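Local coordinates for protein pilin (Streptococcus pyogenes serotype M1, PDB 3GLD) that forms the backbone of the pilus by stacking into covalently linked columns needed for adhesion to host cells, bacterial aggregation and biofilm formation, at residues P35-T40 and D108-V113; V21-D26 and V68-S73; S114-S119 and I151-S156. The protein carries 2 engineered substitutions. All blocks are in the same frame, centred on the assembly; numbering follows the deposited sequence.

Interaction 1 (P35-T40 and D108-V113); sequences PNTDFT and DKVPGV
Val110 meets Pro35 and Thr37 with its two methyl groups, one for each. The contact with Pro35 is apolar. CG1 of Val110 lies 4.0 Å from CG of Pro35, and the proline CB is at a similar distance. The two side chains cross at about a right angle. CG2 of Val110 points the other way, into Thr37. The split follows from the valine rotamer: CG1 stands opposite the backbone N (chi1 -179°), and CG2 stands opposite the carbonyl carbon. A second apolar contact joins Phe39 to Val113. Here CE1 of the ring approaches CG1 of Val113 at 4.1 Å, and the side chains come from opposite directions. The same CE1 is 4.5 Å from CG2 of Val110. Both methyls approach the ring obliquely.

The contact of Thr37 with Val110 is of mixed polarity. The side chains meet tip to tip, with OG1 of Thr37 3.0 Å from CG2 of Val110. That is shorter than expected for a hydroxyl and a methyl. It is doubtful and may reflect model error.

No hydrogen bond crosses between the segments. Polar contacts instead fix the shape of 108-113. Val110 to Val113 is a type II turn, closed by Val113 N to Val110 O at 3.1 Å, with Gly112 at a positive phi. The turn puts both valines on the side facing strand 37-45. The OH of Tyr115 accepts a bond from Val110 N, and Lys23 makes a cation-pi contact with the Phe39 ring.

With no hydrogen bond between them, the loop before strand 113-114 and strand 37-45 are held together mainly by apolar side chains, not by sheet pairing. The Phe39 ring sits beside Lys23 and Asn155, the two residues of the cross-link site.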
# COMPACT_ATOMS: atom_id res chain seq x y z
N PRO A 35 -1.10 -4.46 2.81
CA PRO A 35 -1.05 -5.74 2.08
C PRO A 35 0.15 -6.62 2.47
O PRO A 35 1.20 -6.10 2.82
CB PRO A 35 -0.95 -5.30 0.61
CG PRO A 35 -0.33 -3.93 0.67
CD PRO A 35 -0.83 -3.30 1.94
N ASN A 36 -0.04 -7.94 2.41
CA ASN A 36 1.05 -8.90 2.53
C ASN A 36 1.81 -8.91 1.21
O ASN A 36 1.33 -9.47 0.23
CB ASN A 36 0.55 -10.33 2.76
CG ASN A 36 -0.40 -10.47 3.92
OD1 ASN A 36 -1.41 -11.16 3.80
ND2 ASN A 36 -0.08 -9.85 5.05
N THR A 37 2.98 -8.28 1.19
CA THR A 37 3.78 -8.22 -0.03
C THR A 37 5.25 -7.91 0.30
O THR A 37 5.55 -7.37 1.37
CB THR A 37 3.27 -7.10 -0.99
OG1 THR A 37 4.01 -7.11 -2.22
CG2 THR A 37 3.41 -5.72 -0.34
N ASP A 38 6.15 -8.24 -0.62
CA ASP A 38 7.53 -7.73 -0.60
C ASP A 38 7.66 -6.49 -1.45
O ASP A 38 6.83 -6.25 -2.34
CB ASP A 38 8.48 -8.78 -1.18
CG ASP A 38 8.59 -10.02 -0.31
OD1 ASP A 38 8.18 -9.95 0.88
OD2 ASP A 38 9.07 -11.06 -0.81
N PHE A 39 8.69 -5.69 -1.19
CA PHE A 39 9.22 -4.73 -2.15
C PHE A 39 10.71 -5.01 -2.31
O PHE A 39 11.41 -5.24 -1.32
CB PHE A 39 8.98 -3.28 -1.70
CG PHE A 39 7.53 -2.90 -1.64
CD1 PHE A 39 6.82 -2.67 -2.81
CD2 PHE A 39 6.87 -2.83 -0.42
CE1 PHE A 39 5.46 -2.35 -2.76
CE2 PHE A 39 5.51 -2.51 -0.36
CZ PHE A 39 4.82 -2.26 -1.52
N THR A 40 11.18 -4.99 -3.56
CA THR A 40 12.52 -5.42 -3.91
C THR A 40 13.32 -4.23 -4.46
O THR A 40 12.79 -3.34 -5.14
CB THR A 40 12.49 -6.58 -4.93
OG1 THR A 40 11.92 -7.73 -4.31
CG2 THR A 40 13.91 -6.98 -5.39
N ASP A 108 6.00 -7.53 -9.87
CA ASP A 108 4.75 -8.11 -9.38
C ASP A 108 4.00 -6.99 -8.64
O ASP A 108 4.05 -6.90 -7.41
CB ASP A 108 5.01 -9.32 -8.46
CG ASP A 108 5.98 -10.34 -9.07
OD1 ASP A 108 5.78 -10.76 -10.25
OD2 ASP A 108 6.94 -10.74 -8.36
N LYS A 109 3.34 -6.13 -9.42
CA LYS A 109 2.72 -4.90 -8.92
C LYS A 109 1.57 -5.21 -7.97
O LYS A 109 0.65 -5.96 -8.32
CB LYS A 109 2.25 -4.02 -10.08
CG LYS A 109 3.37 -3.45 -10.94
CD LYS A 109 2.86 -2.85 -12.26
CE LYS A 109 2.57 -1.36 -12.13
NZ LYS A 109 1.68 -0.87 -13.24
N VAL A 110 1.63 -4.65 -6.77
CA VAL A 110 0.61 -4.84 -5.74
C VAL A 110 -0.52 -3.87 -6.04
O VAL A 110 -0.28 -2.67 -6.23
CB VAL A 110 1.20 -4.53 -4.34
CG1 VAL A 110 0.18 -4.73 -3.22
CG2 VAL A 110 2.47 -5.36 -4.11
N PRO A 111 -1.77 -4.37 -6.07
CA PRO A 111 -2.93 -3.51 -6.36
C PRO A 111 -3.03 -2.31 -5.42
O PRO A 111 -2.79 -2.45 -4.23
CB PRO A 111 -4.13 -4.46 -6.17
CG PRO A 111 -3.55 -5.84 -6.32
CD PRO A 111 -2.20 -5.73 -5.69
N GLY A 112 -3.35 -1.15 -5.99
CA GLY A 112 -3.41 0.10 -5.24
C GLY A 112 -2.07 0.79 -4.95
O GLY A 112 -2.07 1.89 -4.38
N VAL A 113 -0.95 0.16 -5.31
CA VAL A 113 0.38 0.74 -5.03
C VAL A 113 1.00 1.48 -6.21
O VAL A 113 1.10 0.95 -7.30
CB VAL A 113 1.40 -0.32 -4.49
CG1 VAL A 113 2.77 0.32 -4.29
CG2 VAL A 113 0.88 -0.93 -3.18

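Interaction 2 (V21-D26 and V68-S73); sequences VTKNLD and VTYTNS
Lys23 packs on Val68 through the aliphatic part of its chain. CG of Lys23 lies 3.8 Å from CG2 of Val68, and the two side chains cross at about a right angle. Tyr70, two residues on from Val68, reaches the same lysine and Leu25. The lysine CG sits at the edge of its ring, while CD2 of Leu25 lies over one face. CB of Leu25 is 4.2 Å from CZ of the tyrosine.

Further out, the tyrosine hydroxyl is held by Asn79 O. Lys23 leaves its backbone with CG opposite the N (chi1 177°) and bends at chi2 and chi4. This bend brings NZ back to Asn24 O at 3.0 Å, where it approaches from above the carbonyl plane. Lys23 and Asn155 are the partners of the isopeptide cross-link, but here NZ of Lys23 is 3.6 Å from CG of Asn155, and the bond is not formed. Ala104 is an engineered replacement of the residue that autocatalyses the link.

The strands belong to two facing sheets. Their axes approach to 9.1 Å and run 23° apart. Strand 18-27 lies between strands 80-86 and 151-169, while strand 65-70 pairs with strand 37-45 in the sheet on the other side of the core.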
# COMPACT_ATOMS: atom_id res chain seq x y z
N VAL A 21 19.02 0.46 2.99
CA VAL A 21 17.91 1.00 2.21
C VAL A 21 16.70 1.16 3.13
O VAL A 21 16.35 0.24 3.85
CB VAL A 21 17.54 0.08 1.03
CG1 VAL A 21 16.30 0.61 0.30
CG2 VAL A 21 18.69 -0.05 0.07
N THR A 22 16.08 2.34 3.11
CA THR A 22 14.89 2.57 3.93
C THR A 22 13.67 2.63 3.03
O THR A 22 13.67 3.32 2.01
CB THR A 22 14.98 3.88 4.76
OG1 THR A 22 16.08 3.79 5.67
CG2 THR A 22 13.71 4.10 5.56
N LYS A 23 12.65 1.86 3.39
CA LYS A 23 11.40 1.85 2.63
C LYS A 23 10.28 2.37 3.51
O LYS A 23 10.11 1.93 4.65
CB LYS A 23 11.11 0.43 2.11
CG LYS A 23 9.79 0.25 1.35
CD LYS A 23 9.64 1.24 0.20
CE LYS A 23 8.49 0.90 -0.69
NZ LYS A 23 7.17 0.90 0.03
N ASN A 24 9.53 3.33 2.98
CA ASN A 24 8.35 3.85 3.63
C ASN A 24 7.13 3.60 2.74
O ASN A 24 7.24 3.55 1.51
CB ASN A 24 8.50 5.35 3.90
CG ASN A 24 9.43 5.66 5.09
OD1 ASN A 24 10.41 6.40 4.95
ND2 ASN A 24 9.10 5.12 6.25
N LEU A 25 5.97 3.41 3.35
CA LEU A 25 4.74 3.28 2.59
C LEU A 25 3.79 4.40 3.01
O LEU A 25 3.27 4.40 4.12
CB LEU A 25 4.12 1.90 2.79
CG LEU A 25 2.90 1.46 1.97
CD1 LEU A 25 3.25 1.26 0.50
CD2 LEU A 25 2.35 0.17 2.57
N ASP A 26 3.60 5.35 2.11
CA ASP A 26 2.68 6.45 2.34
C ASP A 26 1.25 5.95 2.10
O ASP A 26 1.01 5.25 1.12
CB ASP A 26 2.99 7.59 1.36
CG ASP A 26 3.14 8.92 2.06
OD1 ASP A 26 3.98 9.03 2.99
OD2 ASP A 26 2.42 9.87 1.69
N VAL A 68 12.32 -5.77 1.41
CA VAL A 68 11.59 -5.56 2.65
C VAL A 68 10.26 -6.32 2.50
O VAL A 68 9.88 -6.70 1.38
CB VAL A 68 11.32 -4.07 2.92
CG1 VAL A 68 12.63 -3.31 3.18
CG2 VAL A 68 10.53 -3.43 1.75
N THR A 69 9.59 -6.55 3.61
CA THR A 69 8.35 -7.33 3.64
C THR A 69 7.34 -6.61 4.52
O THR A 69 7.67 -6.16 5.62
CB THR A 69 8.58 -8.76 4.18
OG1 THR A 69 9.28 -9.53 3.20
CG2 THR A 69 7.25 -9.48 4.45
N TYR A 70 6.12 -6.50 4.00
CA TYR A 70 4.99 -5.96 4.74
C TYR A 70 3.98 -7.08 5.00
O TYR A 70 3.90 -8.04 4.22
CB TYR A 70 4.34 -4.81 3.95
CG TYR A 70 5.14 -3.52 4.00
CD1 TYR A 70 4.88 -2.57 4.98
CD2 TYR A 70 6.17 -3.28 3.09
CE1 TYR A 70 5.60 -1.40 5.04
CE2 TYR A 70 6.91 -2.09 3.15
CZ TYR A 70 6.61 -1.16 4.14
OH TYR A 70 7.31 0.01 4.23
N THR A 71 3.24 -6.99 6.10
CA THR A 71 2.12 -7.91 6.38
C THR A 71 0.93 -7.15 6.92
O THR A 71 1.05 -5.99 7.32
CB THR A 71 2.43 -9.02 7.44
OG1 THR A 71 3.04 -8.42 8.59
CG2 THR A 71 3.28 -10.13 6.88
N ASN A 72 -0.22 -7.82 6.98
CA ASN A 72 -1.44 -7.20 7.54
C ASN A 72 -1.19 -6.63 8.94
O ASN A 72 -1.70 -5.57 9.29
CB ASN A 72 -2.62 -8.19 7.55
CG ASN A 72 -3.04 -8.65 6.15
OD1 ASN A 72 -3.59 -9.74 6.00
ND2 ASN A 72 -2.77 -7.84 5.11
N SER A 73 -0.37 -7.34 9.73
CA SER A 73 -0.11 -6.96 11.13
C SER A 73 0.70 -5.67 11.31
O SER A 73 0.78 -5.12 12.41
CB SER A 73 0.51 -8.13 11.92
OG SER A 73 1.82 -8.44 11.43

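Interaction 3 (S114-S119 and I151-S156); sequences SYDTTS and IQFKNS
Asp116 and Asn155 hold the tight part of this contact, each by a bond to the backbone of the other segment. Asp116 N gives its hydrogen to Asn155 OD1 at 2.6 Å, nearly straight (170°), with the donor tilted from the amide plane. In return Asp116 OD2 accepts from Lys154 N at 3.0 Å through its anti lone pair. The aspartate can do this because its CG stands opposite the backbone N (chi1 -164°), which sends the carboxylate across to the strand. Its other oxygen, OD1, is gripped twice, by Thr118 N at 2.8 Å and by Thr118 OG1. The first of these bonds closes an Asx turn and fixes the carboxylate. Phe153 packs beside it, with ring and carboxylate planes 79° apart. Thr118 O lies in the plane of that ring, 3.3 Å from CE1 of Phe153.

Strand 151-169 runs antiparallel to the short strand 113-114, and Ser114 and Ser156 form one hydrogen-bonded pair. Ser114 N reaches Ser156 O at 2.9 Å, and Ser156 N reaches Ser114 O at 3.0 Å. Past this pair the loop continues alongside the strand, and the Asp116 bonds take over from regular sheet pairing. Asn155 is the asparagine that the natural protein links to Lys23 in this immunoglobulin-like domain; the link is absent in this variant. The short bond to OD1 would be expected to draw charge onto the amide oxygen. ND2 of Asn155 lies 3.4 Å from CD1 of Tyr115, whose ring is strongly tilted against the amide.

The outer side is looser. Lys154 and Gln152 lead their chain ends away from the loop. Ser114 OG turns to a water, which also gives a weak bond to Ser156 O.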
# COMPACT_ATOMS: atom_id res chain seq x y z
N SER A 114 1.39 2.72 -5.96
CA SER A 114 2.15 3.51 -6.91
C SER A 114 3.62 3.45 -6.50
O SER A 114 3.97 3.78 -5.37
CB SER A 114 1.69 4.96 -6.86
OG SER A 114 0.33 5.07 -7.25
N TYR A 115 4.47 3.04 -7.44
CA TYR A 115 5.86 2.75 -7.16
C TYR A 115 6.78 3.95 -7.28
O TYR A 115 6.65 4.76 -8.21
CB TYR A 115 6.34 1.59 -8.04
CG TYR A 115 5.81 0.26 -7.54
CD1 TYR A 115 6.57 -0.53 -6.67
CD2 TYR A 115 4.54 -0.19 -7.90
CE1 TYR A 115 6.08 -1.74 -6.20
CE2 TYR A 115 4.04 -1.40 -7.44
CZ TYR A 115 4.81 -2.16 -6.58
OH TYR A 115 4.31 -3.35 -6.13
N ASP A 116 7.70 4.07 -6.32
CA ASP A 116 8.75 5.09 -6.38
C ASP A 116 9.66 4.84 -7.58
O ASP A 116 10.24 3.75 -7.73
CB ASP A 116 9.56 5.11 -5.09
CG ASP A 116 10.40 6.38 -4.94
OD1 ASP A 116 10.72 6.99 -5.98
OD2 ASP A 116 10.71 6.76 -3.80
N THR A 117 9.78 5.84 -8.44
CA THR A 117 10.60 5.73 -9.64
C THR A 117 12.04 6.22 -9.43
O THR A 117 12.87 6.14 -10.34
CB THR A 117 9.97 6.45 -10.87
OG1 THR A 117 9.69 7.83 -10.53
CG2 THR A 117 8.66 5.76 -11.29
N THR A 118 12.32 6.71 -8.22
CA THR A 118 13.64 7.27 -7.89
C THR A 118 14.80 6.33 -8.26
O THR A 118 14.73 5.11 -8.08
CB THR A 118 13.73 7.72 -6.41
OG1 THR A 118 12.63 8.60 -6.12
CG2 THR A 118 15.04 8.45 -6.12
N SER A 119 15.86 6.91 -8.80
CA SER A 119 17.08 6.19 -9.08
C SER A 119 18.17 6.88 -8.30
O SER A 119 18.30 8.11 -8.36
CB SER A 119 17.39 6.20 -10.57
OG SER A 119 18.44 5.30 -10.90
N ILE A 151 19.53 6.33 1.23
CA ILE A 151 18.78 5.61 0.22
C ILE A 151 17.41 5.31 0.84
O ILE A 151 17.27 4.48 1.75
CB ILE A 151 19.50 4.31 -0.24
CG1 ILE A 151 20.98 4.57 -0.58
CG2 ILE A 151 18.76 3.66 -1.42
CD1 ILE A 151 21.25 5.75 -1.54
N GLN A 152 16.41 6.03 0.35
CA GLN A 152 15.04 5.92 0.84
C GLN A 152 14.11 5.81 -0.36
O GLN A 152 14.31 6.50 -1.37
CB GLN A 152 14.68 7.13 1.70
CG GLN A 152 15.03 6.95 3.18
CD GLN A 152 15.24 8.25 3.93
OE1 GLN A 152 14.86 9.34 3.48
NE2 GLN A 152 15.89 8.15 5.10
N PHE A 153 13.13 4.93 -0.24
CA PHE A 153 12.08 4.78 -1.24
C PHE A 153 10.69 4.90 -0.57
O PHE A 153 10.47 4.37 0.52
CB PHE A 153 12.21 3.43 -1.94
CG PHE A 153 13.38 3.35 -2.89
CD1 PHE A 153 13.30 3.87 -4.18
CD2 PHE A 153 14.57 2.72 -2.51
CE1 PHE A 153 14.38 3.80 -5.07
CE2 PHE A 153 15.64 2.62 -3.39
CZ PHE A 153 15.54 3.16 -4.68
N LYS A 154 9.77 5.61 -1.23
CA LYS A 154 8.44 5.84 -0.65
C LYS A 154 7.37 5.50 -1.68
O LYS A 154 7.10 6.30 -2.57
CB LYS A 154 8.29 7.30 -0.18
CG LYS A 154 6.99 7.59 0.61
CD LYS A 154 7.03 8.90 1.42
CE LYS A 154 6.86 10.13 0.53
NZ LYS A 154 6.51 11.36 1.31
N ASN A 155 6.82 4.29 -1.61
CA ASN A 155 5.66 3.94 -2.41
C ASN A 155 4.38 4.48 -1.76
O ASN A 155 4.37 4.76 -0.55
CB ASN A 155 5.56 2.42 -2.59
CG ASN A 155 6.68 1.86 -3.45
OD1 ASN A 155 7.40 2.59 -4.16
ND2 ASN A 155 6.82 0.54 -3.41
N SER A 156 3.33 4.64 -2.56
CA SER A 156 2.03 5.12 -2.04
C SER A 156 0.97 4.02 -2.15
O SER A 156 0.79 3.42 -3.21
CB SER A 156 1.54 6.39 -2.75
OG SER A 156 0.42 6.94 -2.06
O HOH W 1 -1.43 4.15 -5.79

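All three interactions lie in the N-terminal domain, with centres 10 to 12 Å apart. Strands 18-27 and 151-169 are parallel neighbours in one sheet, and strands 37-45 and 65-70 are neighbours in the sheet opposite. Along the chain, the segments of interactions 1 and 2 alternate, whereas interaction 3 follows both. Interactions 1 and 2 touch where Thr37 O bonds Tyr70 N. Interactions 1 and 3 meet at Val110 N with Tyr115 OH, and where Phe39 packs on Asn155 and Tyr115. Interactions 2 and 3 meet where Thr22 bonds the backbone of strand 151-169. The three contacts surround the site of the cross-link between the domain's first and last strands. In this engineered variant noncovalent contacts hold those strands.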